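Local coordinates for excinuclease ABC, subunit A. (Deinococcus radiodurans, PDB 2VF7), which binds DNA and hydrolyses ATP, and as a zinc-containing UvrA-family protein probably takes part in recognising damaged DNA for excision repair, at residues L412-T417 / A834-A839; D800-I805 / A823-A828. The protein carries 1 engineered substitution. All blocks are in the same frame, centred on the assembly; numbering follows the deposited sequence.

Contact 1: L412-T417 / A834-A839; sequences LHPADT and APYLRA
The ring of Tyr836 lies against the Pro414-Ala415 corner, joining the C-terminal helix 834-840 to a loop of the first ATP-binding cassette. Segment 412-417 follows the Walker B strand 402-406, takes in the end of the D-loop and enters helix 417-428. As in other paired ABC ATPases, it faces the P-loop of the partner cassette: Leu412 packs on Ser532, and His413 ND1 makes a weak hydrogen bond to Gly530 O.

The main interaction is a CH-pi contact. Pro414 CB sits over one face of the phenol ring, 3.9 Å from the Tyr836 centroid and 23° off the ring normal. It is displaced toward the CD2 side, with Pro414 CB 3.6 Å from Tyr836 CD2. Ala415 N lies over the same face, also off-centre. The tyrosine reaches this position because its CG is anti to its own carbonyl carbon (chi1 -65°), which sends the ring out from the helix toward the loop.

The remaining contacts are van der Waals. Ala415 CB meets the other flank of the ring, 3.7 Å from Tyr836 CE1, while Pro414 O is 3.9 Å from Tyr836 CE2. Met793 of helix 793-796 touches His413, Pro414 and Tyr836, filling in beside the pair.

Backbone hydrogen bonding shapes the loop from within. Asp416 N binds His413 O, closing a turn around the two residues that meet the tyrosine. At the far end of the ring, Tyr836 OH rests 3.7 Å from Ala415 CA.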
loop_
_atom_site.group_PDB
_atom_site.type_symbol
_atom_site.label_atom_id
_atom_site.label_comp_id
_atom_site.label_asym_id
_atom_site.label_seq_id
_atom_site.Cartn_x
_atom_site.Cartn_y
_atom_site.Cartn_z
ATOM N N LEU A 412 15.995 30.108 -2.315
ATOM C CA LEU A 412 15.840 30.900 -3.508
ATOM C C LEU A 412 16.334 32.311 -3.295
ATOM O O LEU A 412 16.010 32.950 -2.283
ATOM C CB LEU A 412 14.371 30.956 -3.964
ATOM C CG LEU A 412 13.949 30.297 -5.278
ATOM C CD1 LEU A 412 12.809 31.062 -5.852
ATOM C CD2 LEU A 412 15.087 30.303 -6.259
ATOM N N HIS A 413 17.098 32.782 -4.279
ATOM C CA HIS A 413 17.499 34.173 -4.407
ATOM C C HIS A 413 16.320 35.047 -4.842
ATOM O O HIS A 413 15.508 34.591 -5.646
ATOM C CB HIS A 413 18.576 34.270 -5.478
ATOM C CG HIS A 413 19.345 35.551 -5.442
ATOM N ND1 HIS A 413 20.463 35.720 -4.656
ATOM C CD2 HIS A 413 19.147 36.729 -6.074
ATOM C CE1 HIS A 413 20.929 36.944 -4.821
ATOM N NE2 HIS A 413 20.145 37.577 -5.671
ATOM N N PRO A 414 16.233 36.309 -4.347
ATOM C CA PRO A 414 15.144 37.201 -4.771
ATOM C C PRO A 414 15.072 37.424 -6.279
ATOM O O PRO A 414 13.993 37.712 -6.795
ATOM C CB PRO A 414 15.452 38.520 -4.056
ATOM C CG PRO A 414 16.318 38.160 -2.930
ATOM C CD PRO A 414 17.108 36.963 -3.360
ATOM N N ALA A 415 16.202 37.285 -6.974
ATOM C CA ALA A 415 16.245 37.404 -8.436
ATOM C C ALA A 415 15.494 36.283 -9.158
ATOM O O ALA A 415 15.226 36.398 -10.351
ATOM C CB ALA A 415 17.675 37.464 -8.925
ATOM N N ASP A 416 15.150 35.216 -8.436
ATOM C CA ASP A 416 14.532 34.043 -9.041
ATOM C C ASP A 416 13.084 33.749 -8.636
ATOM O O ASP A 416 12.526 32.764 -9.102
ATOM C CB ASP A 416 15.390 32.806 -8.778
ATOM C CG ASP A 416 16.727 32.842 -9.518
ATOM O OD1 ASP A 416 16.853 33.569 -10.528
ATOM O OD2 ASP A 416 17.660 32.133 -9.082
ATOM N N THR A 417 12.469 34.593 -7.805
ATOM C CA THR A 417 11.117 34.301 -7.293
ATOM C C THR A 417 10.001 34.397 -8.348
ATOM O O THR A 417 9.013 33.677 -8.257
ATOM C CB THR A 417 10.735 35.085 -5.978
ATOM O OG1 THR A 417 10.112 36.330 -6.296
ATOM C CG2 THR A 417 11.951 35.322 -5.088
ATOM N N ALA A 834 22.967 42.807 -5.806
ATOM C CA ALA A 834 23.138 44.235 -5.496
ATOM C C ALA A 834 21.829 45.007 -5.441
ATOM O O ALA A 834 21.486 45.513 -4.373
ATOM C CB ALA A 834 24.118 44.901 -6.449
ATOM N N PRO A 835 21.078 45.081 -6.571
ATOM C CA PRO A 835 19.798 45.801 -6.552
ATOM C C PRO A 835 18.860 45.422 -5.394
ATOM O O PRO A 835 18.230 46.304 -4.816
ATOM C CB PRO A 835 19.163 45.439 -7.902
ATOM C CG PRO A 835 20.010 44.333 -8.470
ATOM C CD PRO A 835 21.356 44.533 -7.912
ATOM N N TYR A 836 18.777 44.134 -5.075
ATOM C CA TYR A 836 17.907 43.610 -4.006
ATOM C C TYR A 836 18.409 43.943 -2.598
ATOM O O TYR A 836 17.608 44.191 -1.692
ATOM C CB TYR A 836 17.723 42.083 -4.158
ATOM C CG TYR A 836 16.985 41.714 -5.423
ATOM C CD1 TYR A 836 17.670 41.263 -6.544
ATOM C CD2 TYR A 836 15.586 41.852 -5.507
ATOM C CE1 TYR A 836 16.994 40.946 -7.714
ATOM C CE2 TYR A 836 14.899 41.526 -6.662
ATOM C CZ TYR A 836 15.610 41.078 -7.773
ATOM O OH TYR A 836 14.935 40.778 -8.954
ATOM N N LEU A 837 19.730 43.928 -2.419
ATOM C CA LEU A 837 20.351 44.386 -1.181
ATOM C C LEU A 837 20.035 45.870 -1.001
ATOM O O LEU A 837 19.660 46.297 0.083
ATOM C CB LEU A 837 21.869 44.165 -1.206
ATOM C CG LEU A 837 22.621 43.658 0.042
ATOM C CD1 LEU A 837 24.090 43.930 -0.098
ATOM C CD2 LEU A 837 22.117 44.206 1.379
ATOM N N ARG A 838 20.173 46.634 -2.081
ATOM C CA ARG A 838 19.876 48.073 -2.111
ATOM C C ARG A 838 18.428 48.423 -1.708
ATOM O O ARG A 838 18.212 49.339 -0.927
ATOM C CB ARG A 838 20.203 48.609 -3.500
ATOM C CG ARG A 838 20.227 50.101 -3.657
ATOM C CD ARG A 838 20.218 50.459 -5.159
ATOM N NE ARG A 838 21.297 49.780 -5.888
ATOM C CZ ARG A 838 21.187 49.259 -7.107
ATOM N NH1 ARG A 838 20.036 49.324 -7.771
ATOM N NH2 ARG A 838 22.255 48.682 -7.666
ATOM N N ALA A 839 17.447 47.693 -2.239
ATOM C CA ALA A 839 16.043 47.837 -1.832
ATOM C C ALA A 839 15.821 47.562 -0.334
ATOM O O ALA A 839 14.998 48.225 0.306
ATOM C CB ALA A 839 15.150 46.944 -2.682
#

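Contact 2: D800-I805 / A823-A828; sequences DWVLDI and AEVAQA
The indole of Trp801 and the carboxylate of Glu824 approach each other obliquely, Trp801 CZ3 lying 4.4 Å from Glu824 OE1, a loose contact. In the plane of the indole, at its edge, is Leu803 CD1 from the same strand; the ring also makes a T-shaped (edge-to-face) stack with Trp502. Glu824 OE1 itself turns back to Thr821 N in a weak hydrogen bond.

This is a strand-helix contact in the second ABC ATPase cassette. Strand 801-805 runs between the parallel strand 525-529, which leads to the P-loop, and the antiparallel strand 816-820. After 816-820 the chain enters the short helix 822-825, which lies over the 801-805 strand.

Val802 and Val825, both buried, form the apolar centre. Both side chains leave the backbone toward the other segment. With CG1 anti to the backbone N (chi1 177°), Val825 leaves CG2 as the methyl that meets the strand. Further along the strand, Asp804 gives each carboxylate oxygen a hydroxyl partner, OD1 with Thr529 OG1 and OD2 with Ser831 OG, so a buried acidic group is tied to both the neighbouring strand and the chain beyond the helix. Val825 CG2 stands 4.0 Å from both Val802 CB and Val802 O.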
loop_
_atom_site.group_PDB
_atom_site.type_symbol
_atom_site.label_atom_id
_atom_site.label_comp_id
_atom_site.label_asym_id
_atom_site.label_seq_id
_atom_site.Cartn_x
_atom_site.Cartn_y
_atom_site.Cartn_z
ATOM N N ASP A 800 28.059 42.692 8.899
ATOM C CA ASP A 800 29.186 43.650 8.919
ATOM C C ASP A 800 30.016 43.603 7.630
ATOM O O ASP A 800 30.702 44.574 7.293
ATOM C CB ASP A 800 30.098 43.381 10.116
ATOM C CG ASP A 800 29.368 43.457 11.440
ATOM O OD1 ASP A 800 28.931 44.572 11.787
ATOM O OD2 ASP A 800 29.229 42.421 12.136
ATOM N N TRP A 801 29.952 42.461 6.937
ATOM C CA TRP A 801 30.647 42.209 5.668
ATOM C C TRP A 801 29.785 41.286 4.778
ATOM O O TRP A 801 28.865 40.636 5.287
ATOM C CB TRP A 801 32.010 41.577 5.948
ATOM C CG TRP A 801 32.964 41.584 4.789
ATOM C CD1 TRP A 801 33.222 40.545 3.946
ATOM C CD2 TRP A 801 33.793 42.674 4.349
ATOM N NE1 TRP A 801 34.144 40.905 3.014
ATOM C CE2 TRP A 801 34.524 42.209 3.233
ATOM C CE3 TRP A 801 33.994 43.993 4.793
ATOM C CZ2 TRP A 801 35.440 43.024 2.538
ATOM C CZ3 TRP A 801 34.911 44.801 4.107
ATOM C CH2 TRP A 801 35.612 44.314 2.987
ATOM N N VAL A 802 30.054 41.248 3.467
ATOM C CA VAL A 802 29.284 40.418 2.509
ATOM C C VAL A 802 30.162 39.849 1.389
ATOM O O VAL A 802 30.996 40.554 0.830
ATOM C CB VAL A 802 28.074 41.183 1.860
ATOM C CG1 VAL A 802 27.368 40.314 0.823
ATOM C CG2 VAL A 802 27.067 41.664 2.907
ATOM N N LEU A 803 29.956 38.572 1.069
ATOM C CA LEU A 803 30.642 37.896 -0.040
ATOM C C LEU A 803 29.648 37.416 -1.101
ATOM O O LEU A 803 28.927 36.436 -0.900
ATOM C CB LEU A 803 31.458 36.700 0.476
ATOM C CG LEU A 803 32.958 36.822 0.788
ATOM C CD1 LEU A 803 33.251 37.824 1.887
ATOM C CD2 LEU A 803 33.483 35.465 1.206
ATOM N N ASP A 804 29.609 38.107 -2.228
ATOM C CA ASP A 804 28.704 37.732 -3.305
ATOM C C ASP A 804 29.401 36.738 -4.219
ATOM O O ASP A 804 30.450 37.027 -4.776
ATOM C CB ASP A 804 28.248 38.962 -4.094
ATOM C CG ASP A 804 27.015 38.696 -4.910
ATOM O OD1 ASP A 804 26.056 38.140 -4.350
ATOM O OD2 ASP A 804 26.974 39.053 -6.103
ATOM N N ILE A 805 28.811 35.561 -4.363
ATOM C CA ILE A 805 29.448 34.471 -5.070
ATOM C C ILE A 805 28.839 34.263 -6.442
ATOM O O ILE A 805 27.624 34.379 -6.616
ATOM C CB ILE A 805 29.412 33.169 -4.237
ATOM C CG1 ILE A 805 30.277 33.313 -2.970
ATOM C CG2 ILE A 805 29.850 31.961 -5.064
ATOM C CD1 ILE A 805 31.728 33.843 -3.186
ATOM N N ALA A 823 26.334 48.038 2.369
ATOM C CA ALA A 823 26.278 49.320 1.647
ATOM C C ALA A 823 27.254 49.433 0.470
ATOM O O ALA A 823 26.911 50.010 -0.574
ATOM C CB ALA A 823 26.520 50.478 2.623
ATOM N N GLU A 824 28.477 48.932 0.656
ATOM C CA GLU A 824 29.465 48.862 -0.423
ATOM C C GLU A 824 28.974 47.930 -1.537
ATOM O O GLU A 824 28.876 48.338 -2.691
ATOM C CB GLU A 824 30.845 48.432 0.110
ATOM C CG GLU A 824 31.709 49.595 0.646
ATOM C CD GLU A 824 32.980 49.153 1.423
ATOM O OE1 GLU A 824 33.296 47.944 1.457
ATOM O OE2 GLU A 824 33.673 50.029 2.005
ATOM N N VAL A 825 28.638 46.699 -1.168
ATOM C CA VAL A 825 28.131 45.666 -2.088
ATOM C C VAL A 825 26.796 45.982 -2.788
ATOM O O VAL A 825 26.487 45.394 -3.820
ATOM C CB VAL A 825 28.027 44.290 -1.362
ATOM C CG1 VAL A 825 27.438 43.218 -2.272
ATOM C CG2 VAL A 825 29.397 43.851 -0.882
ATOM N N ALA A 826 26.017 46.902 -2.221
ATOM C CA ALA A 826 24.709 47.287 -2.749
ATOM C C ALA A 826 24.854 48.138 -3.993
ATOM O O ALA A 826 23.868 48.413 -4.674
ATOM C CB ALA A 826 23.930 48.049 -1.706
ATOM N N GLN A 827 26.086 48.565 -4.264
ATOM C CA GLN A 827 26.420 49.409 -5.411
ATOM C C GLN A 827 27.341 48.699 -6.407
ATOM O O GLN A 827 27.639 49.239 -7.468
ATOM C CB GLN A 827 27.077 50.714 -4.940
ATOM C CG GLN A 827 26.323 51.476 -3.841
ATOM C CD GLN A 827 25.015 52.122 -4.317
ATOM O OE1 GLN A 827 24.138 52.433 -3.507
ATOM N NE2 GLN A 827 24.883 52.322 -5.624
ATOM N N ALA A 828 27.772 47.487 -6.060
ATOM C CA ALA A 828 28.691 46.695 -6.886
ATOM C C ALA A 828 28.154 46.321 -8.266
ATOM O O ALA A 828 26.961 46.059 -8.456
ATOM C CB ALA A 828 29.153 45.461 -6.149
#

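Contact 1 is a surface contact between the two cassettes, whereas contact 2 is partly buried and lies wholly within the second one. The chemistry follows: an aromatic face receiving a proline in contact 1, branched aliphatic side chains between strand and helix in contact 2. Contact 2 is nested in the chain loop that contact 1 closes, and their centres are 12 Å apart. Their second segments follow each other along the chain, and helix 834-840 packs on the end of helix 822-825 and the residues after it: Arg838 NE probably hydrogen-bonds Ala826 O at 3.2 Å, and Ala834 CB lies 3.6 Å from Val825 O. Helix 834-840 thus bridges this turn and the loop just past the first cassette's D-loop.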